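Local structure of acyl-CoA dehydrogenase (Slackia heliotrinireducens, 4RM7) at residues 244-249 with 321-326; 315-320 with 374-379; 326-331 with 361-366; 256-261 with 293-298. The protein belongs to the acyl-CoA dehydrogenase family, whose fold sets a beta-stranded middle domain between helical N-terminal and C-terminal domains. All blocks are in the same frame, centred on the assembly; numbering follows the deposited sequence.

Contact 1. Residues 244-249 with 321-326; sequences YGRVFT and LMKYYV
M322, modelled as selenomethionine, meets the R246-V247 part of the facing helix. CE of M322 sits 3.4 Å from the backbone O of R246 and 3.9 Å from CB of R246. Its apolar partner is CG2 of V247, 4.1 Å from CE of M322. The M322 chain first runs out toward the other helix and then turns at its last torsion (chi3 74°), which puts the methyl against the peptide link between R246 and V247. V247 and M322 cross at about a right angle.

R246 and K323 make the second kind of contact, between the aliphatic parts of two basic side chains. CD of R246 lies 4.0 Å from CG of K323, and the chains also cross nearly perpendicularly. Farther out, CG2 of T249 comes within 4.3 Å of CE of K323.

The polar ends of R246, T249 and K323 find partners at the end of helix 351-362 and just beyond it. R246 NE bonds to the backbone O of D366, and T249 OG1 to its carboxylate. K323 NZ is gripped by three carbonyl oxygens, those of Y362, A365 and G367. This probably helps a buried ammonium group stay charged, even though a like charge, NE of R246, lies 6.1 Å from NZ of K323.

The two helical segments run in roughly the same direction, at 33°, with their axes 9.7 Å apart. The arrangement is buried packing between helices 234-270 and 316-341, two members of the C-terminal helical bundle of the acyl-CoA dehydrogenase fold.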
loop_
_atom_site.group_PDB
_atom_site.type_symbol
_atom_site.label_atom_id
_atom_site.label_comp_id
_atom_site.label_asym_id
_atom_site.label_seq_id
_atom_site.Cartn_x
_atom_site.Cartn_y
_atom_site.Cartn_z
ATOM N N TYR A 244 -9.369 -26.854 6.346
ATOM C CA TYR A 244 -8.145 -27.545 5.966
ATOM C C TYR A 244 -7.737 -27.144 4.553
ATOM O O TYR A 244 -6.561 -26.933 4.272
ATOM C CB TYR A 244 -8.318 -29.062 6.040
ATOM C CG TYR A 244 -8.533 -29.587 7.432
ATOM C CD1 TYR A 244 -7.472 -29.756 8.292
ATOM C CD2 TYR A 244 -9.803 -29.903 7.887
ATOM C CE1 TYR A 244 -7.664 -30.228 9.576
ATOM C CE2 TYR A 244 -10.011 -30.381 9.172
ATOM C CZ TYR A 244 -8.936 -30.547 10.010
ATOM O OH TYR A 244 -9.121 -31.028 11.286
ATOM N N GLY A 245 -8.712 -27.027 3.663
ATOM C CA GLY A 245 -8.417 -26.661 2.287
ATOM C C GLY A 245 -7.743 -25.301 2.197
ATOM O O GLY A 245 -6.915 -25.068 1.325
ATOM N N ARG A 246 -8.092 -24.397 3.110
ATOM C CA ARG A 246 -7.464 -23.092 3.152
ATOM C C ARG A 246 -6.015 -23.197 3.618
ATOM O O ARG A 246 -5.145 -22.506 3.091
ATOM C CB ARG A 246 -8.238 -22.148 4.062
ATOM C CG ARG A 246 -9.607 -21.865 3.551
ATOM C CD ARG A 246 -10.285 -20.780 4.291
ATOM N NE ARG A 246 -11.672 -20.709 3.850
ATOM C CZ ARG A 246 -12.717 -20.806 4.655
ATOM N NH1 ARG A 246 -12.543 -20.953 5.960
ATOM N NH2 ARG A 246 -13.934 -20.743 4.152
ATOM N N VAL A 247 -5.748 -24.067 4.588
ATOM C CA VAL A 247 -4.375 -24.239 5.043
ATOM C C VAL A 247 -3.509 -24.789 3.901
ATOM O O VAL A 247 -2.431 -24.265 3.617
ATOM C CB VAL A 247 -4.289 -25.148 6.274
ATOM C CG1 VAL A 247 -2.857 -25.200 6.769
ATOM C CG2 VAL A 247 -5.217 -24.615 7.388
ATOM N N PHE A 248 -4.014 -25.815 3.229
ATOM C CA PHE A 248 -3.362 -26.392 2.066
ATOM C C PHE A 248 -3.059 -25.357 1.002
ATOM O O PHE A 248 -1.950 -25.307 0.477
ATOM C CB PHE A 248 -4.229 -27.492 1.467
ATOM C CG PHE A 248 -4.327 -28.703 2.325
ATOM C CD1 PHE A 248 -3.466 -28.868 3.404
ATOM C CD2 PHE A 248 -5.283 -29.682 2.065
ATOM C CE1 PHE A 248 -3.555 -29.987 4.200
ATOM C CE2 PHE A 248 -5.381 -30.812 2.861
ATOM C CZ PHE A 248 -4.525 -30.968 3.935
ATOM N N THR A 249 -4.048 -24.535 0.688
ATOM C CA THR A 249 -3.895 -23.541 -0.360
ATOM C C THR A 249 -2.853 -22.496 0.018
ATOM O O THR A 249 -2.045 -22.061 -0.809
ATOM C CB THR A 249 -5.231 -22.871 -0.661
ATOM O OG1 THR A 249 -6.047 -23.805 -1.358
ATOM C CG2 THR A 249 -5.044 -21.665 -1.536
ATOM N N LEU A 321 -7.383 -15.389 9.310
ATOM C CA LEU A 321 -6.368 -14.337 9.197
ATOM C C LEU A 321 -5.277 -14.771 8.218
ATOM O O LEU A 321 -4.864 -14.008 7.366
ATOM C CB LEU A 321 -5.764 -13.995 10.567
ATOM C CG LEU A 321 -6.713 -13.345 11.581
ATOM C CD1 LEU A 321 -5.985 -13.057 12.885
ATOM C CD2 LEU A 321 -7.338 -12.069 11.016
HETATM N N MSE A 322 -4.836 -16.014 8.352
HETATM C CA MSE A 322 -3.949 -16.659 7.401
HETATM C C MSE A 322 -4.458 -16.545 5.957
HETATM O O MSE A 322 -3.743 -16.095 5.083
HETATM C CB MSE A 322 -3.780 -18.136 7.785
HETATM C CG MSE A 322 -2.953 -18.937 6.821
HETATM SE SE MSE A 322 -3.395 -20.817 6.940
HETATM C CE MSE A 322 -5.122 -20.715 6.014
ATOM N N LYS A 323 -5.698 -16.938 5.706
ATOM C CA LYS A 323 -6.208 -16.913 4.336
ATOM C C LYS A 323 -6.341 -15.490 3.811
ATOM O O LYS A 323 -6.257 -15.254 2.614
ATOM C CB LYS A 323 -7.560 -17.635 4.246
ATOM C CG LYS A 323 -8.066 -17.826 2.823
ATOM C CD LYS A 323 -6.982 -18.460 1.954
ATOM C CE LYS A 323 -7.522 -18.941 0.611
ATOM N NZ LYS A 323 -8.152 -17.854 -0.179
ATOM N N TYR A 324 -6.560 -14.538 4.707
ATOM C CA TYR A 324 -6.713 -13.146 4.295
ATOM C C TYR A 324 -5.383 -12.597 3.807
ATOM O O TYR A 324 -5.318 -11.827 2.854
ATOM C CB TYR A 324 -7.246 -12.286 5.459
ATOM C CG TYR A 324 -7.471 -10.824 5.117
ATOM C CD1 TYR A 324 -8.614 -10.414 4.455
ATOM C CD2 TYR A 324 -6.543 -9.853 5.475
ATOM C CE1 TYR A 324 -8.831 -9.077 4.146
ATOM C CE2 TYR A 324 -6.749 -8.494 5.173
ATOM C CZ TYR A 324 -7.891 -8.120 4.509
ATOM O OH TYR A 324 -8.096 -6.790 4.193
ATOM N N TYR A 325 -4.311 -13.014 4.461
ATOM C CA TYR A 325 -3.044 -12.374 4.246
ATOM C C TYR A 325 -2.213 -13.031 3.140
ATOM O O TYR A 325 -1.612 -12.344 2.323
ATOM C CB TYR A 325 -2.241 -12.356 5.561
ATOM C CG TYR A 325 -0.844 -11.788 5.385
ATOM C CD1 TYR A 325 -0.622 -10.402 5.371
ATOM C CD2 TYR A 325 0.243 -12.624 5.211
ATOM C CE1 TYR A 325 0.663 -9.874 5.197
ATOM C CE2 TYR A 325 1.543 -12.105 5.052
ATOM C CZ TYR A 325 1.741 -10.731 5.040
ATOM O OH TYR A 325 3.019 -10.231 4.890
ATOM N N VAL A 326 -2.188 -14.354 3.117
ATOM C CA VAL A 326 -1.121 -15.065 2.424
ATOM C C VAL A 326 -1.200 -15.052 0.896
ATOM O O VAL A 326 -0.195 -14.761 0.262
ATOM C CB VAL A 326 -1.016 -16.538 2.923
ATOM C CG1 VAL A 326 -0.014 -17.348 2.063
ATOM C CG2 VAL A 326 -0.556 -16.534 4.379
#

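Contact 2. Residues 315-320 with 374-379; sequences KRLSVA and VIAAPL
L317 sends its CG away from its own backbone N (chi1 -175°), and this swings CD1 toward segment 374-379. There CD1 of L317 rests 3.7 Å from CB of A376. CD1 of L317 also touches CB of L379, at 4.1 Å. R316 bends at chi2 and chi3, and its guanidinium comes to lie beside I375 and L379. CD1 of L379 covers one face of that group and also lies 3.7 Å from CB of R316. CG2 of I375 approaches the guanidinium obliquely, 3.7 Å from NH1 of R316.

A320 lies one turn after R316. CB of A320 is 4.0 Å from CG2 of I375 and 4.1 Å from CB of A376. The small alanines suit the close approach here, with the axes 9.1 Å apart. The two segments run at 138° to each other, closer to antiparallel than parallel. The contact joins the start of helix 316-341 to helix 369-386 in the C-terminal domain. R316 also packs on Y239 and E243 of helix 234-270.

Across the two segments the chemistry is van der Waals contact, even at the arginine, so shape rather than polar pairing sets the fit.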
loop_
_atom_site.group_PDB
_atom_site.type_symbol
_atom_site.label_atom_id
_atom_site.label_comp_id
_atom_site.label_asym_id
_atom_site.label_seq_id
_atom_site.Cartn_x
_atom_site.Cartn_y
_atom_site.Cartn_z
ATOM N N LYS A 315 -8.414 -22.585 16.195
ATOM C CA LYS A 315 -9.341 -21.465 16.256
ATOM C C LYS A 315 -9.664 -21.054 14.833
ATOM O O LYS A 315 -8.760 -20.918 14.004
ATOM C CB LYS A 315 -8.745 -20.278 17.020
ATOM C CG LYS A 315 -8.159 -20.611 18.375
ATOM C CD LYS A 315 -7.528 -19.390 19.028
ATOM C CE LYS A 315 -7.054 -19.711 20.446
ATOM N NZ LYS A 315 -8.113 -20.437 21.227
ATOM N N ARG A 316 -10.946 -20.844 14.548
ATOM C CA ARG A 316 -11.378 -20.394 13.227
ATOM C C ARG A 316 -10.657 -19.127 12.771
ATOM O O ARG A 316 -10.340 -18.972 11.593
ATOM C CB ARG A 316 -12.881 -20.149 13.223
ATOM C CG ARG A 316 -13.715 -21.400 13.461
ATOM C CD ARG A 316 -14.823 -21.527 12.436
ATOM N NE ARG A 316 -15.786 -20.418 12.477
ATOM C CZ ARG A 316 -16.204 -19.743 11.404
ATOM N NH1 ARG A 316 -15.738 -20.050 10.192
ATOM N NH2 ARG A 316 -17.080 -18.754 11.545
ATOM N N LEU A 317 -10.395 -18.225 13.715
ATOM C CA LEU A 317 -9.821 -16.924 13.401
ATOM C C LEU A 317 -8.412 -17.030 12.845
ATOM O O LEU A 317 -8.037 -16.252 11.966
ATOM C CB LEU A 317 -9.795 -16.051 14.628
ATOM C CG LEU A 317 -9.311 -14.628 14.377
ATOM C CD1 LEU A 317 -10.154 -13.986 13.263
ATOM C CD2 LEU A 317 -9.464 -13.869 15.668
ATOM N N SER A 318 -7.632 -17.977 13.361
ATOM C CA SER A 318 -6.279 -18.197 12.848
ATOM C C SER A 318 -6.317 -18.488 11.352
ATOM O O SER A 318 -5.555 -17.914 10.583
ATOM C CB SER A 318 -5.591 -19.359 13.560
ATOM O OG SER A 318 -5.386 -19.101 14.930
ATOM N N VAL A 319 -7.210 -19.390 10.955
ATOM C CA VAL A 319 -7.331 -19.804 9.563
ATOM C C VAL A 319 -7.858 -18.659 8.697
ATOM O O VAL A 319 -7.429 -18.468 7.565
ATOM C CB VAL A 319 -8.243 -21.036 9.451
ATOM C CG1 VAL A 319 -8.679 -21.281 8.001
ATOM C CG2 VAL A 319 -7.528 -22.265 10.037
ATOM N N ALA A 320 -8.763 -17.868 9.248
ATOM C CA ALA A 320 -9.285 -16.724 8.518
ATOM C C ALA A 320 -8.207 -15.646 8.300
ATOM O O ALA A 320 -8.126 -15.052 7.225
ATOM C CB ALA A 320 -10.496 -16.144 9.256
ATOM N N VAL A 374 -15.630 -11.195 6.530
ATOM C CA VAL A 374 -16.954 -11.455 7.083
ATOM C C VAL A 374 -16.896 -12.538 8.176
ATOM O O VAL A 374 -17.592 -12.468 9.172
ATOM C CB VAL A 374 -17.946 -11.852 5.936
ATOM C CG1 VAL A 374 -19.214 -12.421 6.477
ATOM C CG2 VAL A 374 -18.260 -10.641 5.082
ATOM N N ILE A 375 -16.041 -13.529 7.985
ATOM C CA ILE A 375 -15.818 -14.589 8.959
ATOM C C ILE A 375 -15.041 -14.103 10.193
ATOM O O ILE A 375 -15.322 -14.499 11.320
ATOM C CB ILE A 375 -15.034 -15.750 8.299
ATOM C CG1 ILE A 375 -15.902 -16.464 7.264
ATOM C CG2 ILE A 375 -14.459 -16.732 9.340
ATOM C CD1 ILE A 375 -15.080 -17.407 6.397
ATOM N N ALA A 376 -14.055 -13.241 9.966
ATOM C CA ALA A 376 -13.094 -12.889 11.003
ATOM C C ALA A 376 -13.566 -11.804 11.977
ATOM O O ALA A 376 -13.236 -11.851 13.167
ATOM C CB ALA A 376 -11.782 -12.458 10.363
ATOM N N ALA A 377 -14.315 -10.821 11.485
ATOM C CA ALA A 377 -14.643 -9.666 12.321
ATOM C C ALA A 377 -15.445 -10.050 13.578
ATOM O O ALA A 377 -15.124 -9.564 14.666
ATOM C CB ALA A 377 -15.380 -8.618 11.513
ATOM N N PRO A 378 -16.474 -10.923 13.452
ATOM C CA PRO A 378 -17.159 -11.297 14.702
ATOM C C PRO A 378 -16.275 -12.103 15.659
ATOM O O PRO A 378 -16.391 -11.937 16.878
ATOM C CB PRO A 378 -18.368 -12.135 14.227
ATOM C CG PRO A 378 -18.099 -12.456 12.810
ATOM C CD PRO A 378 -17.230 -11.368 12.271
ATOM N N LEU A 379 -15.399 -12.944 15.125
ATOM C CA LEU A 379 -14.462 -13.695 15.961
ATOM C C LEU A 379 -13.481 -12.776 16.688
ATOM O O LEU A 379 -13.057 -13.063 17.814
ATOM C CB LEU A 379 -13.704 -14.707 15.107
ATOM C CG LEU A 379 -14.648 -15.690 14.396
ATOM C CD1 LEU A 379 -13.884 -16.561 13.454
ATOM C CD2 LEU A 379 -15.383 -16.538 15.428
#

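Contact 3. Residues 326-331 with 361-366; sequences VPKAAT and GYQFAD
P327 lays the CB side of its ring over the Y362-Q363 link. CB of P327 is 3.6 Å from the carbonyl C of Y362 and 3.7 Å from CB of Y362. The tyrosine ring itself turns away, and its OH bonds to E256 on helix 234-270. CB of P327 is also 3.8 Å from CG of Q363.

Q363 then reaches toward K328 and T331 as an extended chain (chi2 -174°). Its amide passes beside K328, where NE2 of Q363 lies 4.1 Å from CB of K328. At the far end OE1 of Q363 comes 3.4 Å from OG1 of T331. That hydroxyl is already committed within its own helix, since T331 OG1 donates to the backbone O of P327 at 2.9 Å. T331 N reaches the same oxygen from the opposite face of its plane. NE2 of Q363 bonds to D369.

The contact sets the kinked middle of helix 316-341 against the last residues of helix 351-362 and the turn beyond. Q363 also packs on Q339 of the third subunit. The polar ends thus bond within their own segment (T331) or outside the pair (Q363 NE2, Y362 OH). What passes between the segments is close packing of carbon, with an amide oxygen near a hydroxyl.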
loop_
_atom_site.group_PDB
_atom_site.type_symbol
_atom_site.label_atom_id
_atom_site.label_comp_id
_atom_site.label_asym_id
_atom_site.label_seq_id
_atom_site.Cartn_x
_atom_site.Cartn_y
_atom_site.Cartn_z
ATOM N N VAL A 326 -2.188 -14.354 3.117
ATOM C CA VAL A 326 -1.121 -15.065 2.424
ATOM C C VAL A 326 -1.200 -15.052 0.896
ATOM O O VAL A 326 -0.195 -14.761 0.262
ATOM C CB VAL A 326 -1.016 -16.538 2.923
ATOM C CG1 VAL A 326 -0.014 -17.348 2.063
ATOM C CG2 VAL A 326 -0.556 -16.534 4.379
ATOM N N PRO A 327 -2.367 -15.365 0.300
ATOM C CA PRO A 327 -2.361 -15.360 -1.169
ATOM C C PRO A 327 -2.033 -13.987 -1.748
ATOM O O PRO A 327 -1.279 -13.900 -2.721
ATOM C CB PRO A 327 -3.791 -15.782 -1.528
ATOM C CG PRO A 327 -4.253 -16.585 -0.351
ATOM C CD PRO A 327 -3.651 -15.868 0.836
ATOM N N LYS A 328 -2.548 -12.919 -1.149
ATOM C CA LYS A 328 -2.237 -11.598 -1.682
ATOM C C LYS A 328 -0.744 -11.306 -1.481
ATOM O O LYS A 328 -0.071 -10.804 -2.389
ATOM C CB LYS A 328 -3.092 -10.531 -1.021
ATOM C CG LYS A 328 -2.932 -9.165 -1.632
ATOM C CD LYS A 328 -3.538 -8.140 -0.737
ATOM C CE LYS A 328 -3.871 -6.879 -1.501
ATOM N NZ LYS A 328 -4.423 -5.831 -0.586
ATOM N N ALA A 329 -0.221 -11.644 -0.303
ATOM C CA ALA A 329 1.205 -11.473 -0.044
ATOM C C ALA A 329 2.023 -12.292 -1.028
ATOM O O ALA A 329 3.034 -11.817 -1.551
ATOM C CB ALA A 329 1.545 -11.863 1.360
ATOM N N ALA A 330 1.577 -13.517 -1.289
ATOM C CA ALA A 330 2.303 -14.372 -2.214
ATOM C C ALA A 330 2.356 -13.740 -3.615
ATOM O O ALA A 330 3.398 -13.779 -4.284
ATOM C CB ALA A 330 1.682 -15.739 -2.270
ATOM N N THR A 331 1.242 -13.145 -4.041
ATOM C CA THR A 331 1.162 -12.536 -5.363
ATOM C C THR A 331 2.125 -11.357 -5.459
ATOM O O THR A 331 2.762 -11.160 -6.482
ATOM C CB THR A 331 -0.274 -12.076 -5.701
ATOM O OG1 THR A 331 -1.161 -13.188 -5.577
ATOM C CG2 THR A 331 -0.358 -11.571 -7.128
ATOM N N GLY A 361 -4.530 -16.597 -8.373
ATOM C CA GLY A 361 -5.652 -17.524 -8.300
ATOM C C GLY A 361 -5.980 -17.972 -6.879
ATOM O O GLY A 361 -7.132 -18.187 -6.518
ATOM N N TYR A 362 -4.962 -18.094 -6.050
ATOM C CA TYR A 362 -5.178 -18.401 -4.654
ATOM C C TYR A 362 -6.048 -17.355 -3.926
ATOM O O TYR A 362 -6.655 -17.647 -2.908
ATOM C CB TYR A 362 -3.825 -18.559 -3.972
ATOM C CG TYR A 362 -3.067 -19.786 -4.436
ATOM C CD1 TYR A 362 -3.743 -20.947 -4.810
ATOM C CD2 TYR A 362 -1.684 -19.783 -4.516
ATOM C CE1 TYR A 362 -3.055 -22.070 -5.229
ATOM C CE2 TYR A 362 -0.987 -20.904 -4.928
ATOM C CZ TYR A 362 -1.673 -22.044 -5.278
ATOM O OH TYR A 362 -0.974 -23.152 -5.689
ATOM N N GLN A 363 -6.138 -16.146 -4.458
ATOM C CA GLN A 363 -6.995 -15.138 -3.849
ATOM C C GLN A 363 -8.479 -15.432 -4.049
ATOM O O GLN A 363 -9.303 -14.807 -3.391
ATOM C CB GLN A 363 -6.664 -13.761 -4.392
ATOM C CG GLN A 363 -5.305 -13.246 -3.939
ATOM C CD GLN A 363 -5.065 -11.806 -4.378
ATOM O OE1 GLN A 363 -4.116 -11.518 -5.102
ATOM N NE2 GLN A 363 -5.929 -10.899 -3.939
ATOM N N PHE A 364 -8.808 -16.371 -4.949
ATOM C CA PHE A 364 -10.196 -16.848 -5.154
ATOM C C PHE A 364 -10.485 -18.214 -4.554
ATOM O O PHE A 364 -11.626 -18.530 -4.228
ATOM C CB PHE A 364 -10.550 -16.951 -6.636
ATOM C CG PHE A 364 -10.445 -15.670 -7.359
ATOM C CD1 PHE A 364 -11.400 -14.693 -7.189
ATOM C CD2 PHE A 364 -9.395 -15.435 -8.219
ATOM C CE1 PHE A 364 -11.307 -13.507 -7.870
ATOM C CE2 PHE A 364 -9.302 -14.250 -8.896
ATOM C CZ PHE A 364 -10.252 -13.287 -8.724
ATOM N N ALA A 365 -9.454 -19.034 -4.448
ATOM C CA ALA A 365 -9.635 -20.413 -4.021
ATOM C C ALA A 365 -9.969 -20.469 -2.547
ATOM O O ALA A 365 -9.373 -19.748 -1.747
ATOM C CB ALA A 365 -8.376 -21.230 -4.298
ATOM N N ASP A 366 -10.910 -21.338 -2.202
ATOM C CA ASP A 366 -11.215 -21.636 -0.821
ATOM C C ASP A 366 -11.617 -20.386 -0.090
ATOM O O ASP A 366 -11.187 -20.158 1.039
ATOM C CB ASP A 366 -10.013 -22.280 -0.125
ATOM C CG ASP A 366 -9.507 -23.499 -0.855
ATOM O OD1 ASP A 366 -10.091 -24.601 -0.687
ATOM O OD2 ASP A 366 -8.520 -23.347 -1.599
#

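Contact 4. Residues 256-261 with 293-298; sequences EAQAAM and VKLTNM
Segments 256-261 and 293-298 run nearly antiparallel, at 157°, with axes 10.7 Å apart and Q258 nearest L295. L295 is the main bridge. Its two methyl groups divide the work. CD2 of L295 lies 4.0 Å from CB of A257, while CD1 of L295 sits 3.8 Å from CG of M261. M261, a selenomethionine in the model, bends at chi2, and it crosses L295 at a slant.

Q258 meets the leucine from another side. Its chain starts out opposite the backbone N and then folds at chi2 (64°), which carries the amide over to L295. OE1 of Q258 lies 3.5 Å from CD1 of L295, and the two side chains cross at about a right angle. This is a polar group against a methyl.

Helices 234-270 and 282-311 follow each other in the chain, and their antiparallel pairing is part of the helical bundle that makes up the C-terminal domain of acyl-CoA dehydrogenases. Both segments also face the second subunit, where M261 packs on Y384.

The amide of Q258 is held at both ends. OE1 bonds to R299 of the same chain, and NE2 to the Y384 hydroxyl of the second subunit. These bonds probably fix the rotation of the amide. On the other flank M298, also a selenomethionine, brings SE to 4.4 Å from CB of A257. M298 packs onward against A329 and V333 of helix 316-341.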
loop_
_atom_site.group_PDB
_atom_site.type_symbol
_atom_site.label_atom_id
_atom_site.label_comp_id
_atom_site.label_asym_id
_atom_site.label_seq_id
_atom_site.Cartn_x
_atom_site.Cartn_y
_atom_site.Cartn_z
ATOM N N GLU A 256 5.160 -21.642 -3.575
ATOM C CA GLU A 256 5.405 -21.086 -4.897
ATOM C C GLU A 256 6.092 -19.726 -4.765
ATOM O O GLU A 256 7.036 -19.427 -5.500
ATOM C CB GLU A 256 4.109 -20.959 -5.689
ATOM C CG GLU A 256 3.451 -22.276 -6.004
ATOM C CD GLU A 256 2.454 -22.153 -7.145
ATOM O OE1 GLU A 256 1.238 -22.342 -6.916
ATOM O OE2 GLU A 256 2.888 -21.877 -8.280
ATOM N N ALA A 257 5.603 -18.908 -3.830
ATOM C CA ALA A 257 6.192 -17.607 -3.562
ATOM C C ALA A 257 7.670 -17.765 -3.215
ATOM O O ALA A 257 8.529 -17.001 -3.659
ATOM C CB ALA A 257 5.433 -16.893 -2.412
ATOM N N GLN A 258 7.965 -18.787 -2.432
ATOM C CA GLN A 258 9.333 -19.031 -2.028
ATOM C C GLN A 258 10.210 -19.353 -3.251
ATOM O O GLN A 258 11.393 -18.996 -3.284
ATOM C CB GLN A 258 9.373 -20.165 -0.999
ATOM C CG GLN A 258 10.756 -20.492 -0.510
ATOM C CD GLN A 258 11.374 -19.338 0.244
ATOM O OE1 GLN A 258 10.929 -19.007 1.330
ATOM N NE2 GLN A 258 12.408 -18.720 -0.330
ATOM N N ALA A 259 9.624 -20.018 -4.254
ATOM C CA ALA A 259 10.351 -20.402 -5.465
ATOM C C ALA A 259 10.691 -19.166 -6.292
ATOM O O ALA A 259 11.794 -19.046 -6.831
ATOM C CB ALA A 259 9.541 -21.382 -6.288
ATOM N N ALA A 260 9.733 -18.247 -6.368
ATOM C CA ALA A 260 9.930 -16.966 -7.023
ATOM C C ALA A 260 11.039 -16.146 -6.358
ATOM O O ALA A 260 11.826 -15.479 -7.030
ATOM C CB ALA A 260 8.634 -16.177 -7.022
HETATM N N MSE A 261 11.085 -16.193 -5.035
HETATM C CA MSE A 261 12.104 -15.463 -4.304
HETATM C C MSE A 261 13.500 -16.029 -4.606
HETATM O O MSE A 261 14.429 -15.271 -4.892
HETATM C CB MSE A 261 11.822 -15.497 -2.802
HETATM C CG MSE A 261 12.958 -14.939 -1.970
HETATM SE SE MSE A 261 13.142 -13.008 -2.193
HETATM C CE MSE A 261 14.066 -12.687 -0.518
ATOM N N VAL A 293 10.330 -10.385 4.364
ATOM C CA VAL A 293 9.406 -10.099 5.459
ATOM C C VAL A 293 8.056 -10.766 5.193
ATOM O O VAL A 293 7.467 -11.399 6.078
ATOM C CB VAL A 293 9.163 -8.604 5.654
ATOM C CG1 VAL A 293 7.935 -8.399 6.518
ATOM C CG2 VAL A 293 10.364 -7.927 6.276
ATOM N N LYS A 294 7.569 -10.626 3.967
ATOM C CA LYS A 294 6.295 -11.237 3.628
ATOM C C LYS A 294 6.369 -12.761 3.730
ATOM O O LYS A 294 5.447 -13.381 4.259
ATOM C CB LYS A 294 5.841 -10.794 2.236
ATOM C CG LYS A 294 5.429 -9.328 2.239
ATOM C CD LYS A 294 5.027 -8.856 0.881
ATOM C CE LYS A 294 4.831 -7.358 0.890
ATOM N NZ LYS A 294 4.498 -6.845 -0.471
ATOM N N LEU A 295 7.468 -13.361 3.265
ATOM C CA LEU A 295 7.612 -14.816 3.344
ATOM C C LEU A 295 7.636 -15.258 4.804
ATOM O O LEU A 295 7.030 -16.273 5.165
ATOM C CB LEU A 295 8.883 -15.293 2.658
ATOM C CG LEU A 295 8.969 -15.254 1.148
ATOM C CD1 LEU A 295 10.395 -15.577 0.710
ATOM C CD2 LEU A 295 7.965 -16.263 0.599
ATOM N N THR A 296 8.346 -14.494 5.634
ATOM C CA THR A 296 8.421 -14.784 7.068
ATOM C C THR A 296 7.022 -14.786 7.679
ATOM O O THR A 296 6.653 -15.708 8.397
ATOM C CB THR A 296 9.311 -13.766 7.815
ATOM O OG1 THR A 296 10.565 -13.639 7.134
ATOM C CG2 THR A 296 9.581 -14.231 9.251
ATOM N N ASN A 297 6.246 -13.755 7.378
ATOM C CA ASN A 297 4.890 -13.631 7.898
ATOM C C ASN A 297 3.970 -14.768 7.406
ATOM O O ASN A 297 3.288 -15.406 8.196
ATOM C CB ASN A 297 4.309 -12.248 7.528
ATOM C CG ASN A 297 4.921 -11.105 8.349
ATOM O OD1 ASN A 297 5.517 -11.330 9.404
ATOM N ND2 ASN A 297 4.747 -9.872 7.878
HETATM N N MSE A 298 3.967 -15.019 6.102
HETATM C CA MSE A 298 3.215 -16.124 5.527
HETATM C C MSE A 298 3.475 -17.441 6.235
HETATM O O MSE A 298 2.533 -18.159 6.581
HETATM C CB MSE A 298 3.557 -16.301 4.056
HETATM C CG MSE A 298 3.080 -15.184 3.154
HETATM SE SE MSE A 298 3.564 -15.632 1.314
HETATM C CE MSE A 298 4.651 -14.074 0.925
#

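How the contacts relate
Contacts 1, 2 and 3 all use helix 316-341, at successive places along it. Contacts 1 and 4 share helix 234-270. Contacts 1, 3 and 4 are buried. Contact 2 is only partly so, and its centre is about 19 Å from the centre of the chain, the farthest of the four. Contacts 1 and 3 combine carbon packing with polar ends satisfied nearby, and polar bonds join them. Contact 4 packs around a leucine with an amide beside it. Contact 2 sets an arginine against aliphatic groups. It meets contact 1 by packing, V319 against R246 and V247, and I375 against R246. Contacts 1, 2 and 4 reach the second subunit, and contact 3 the third.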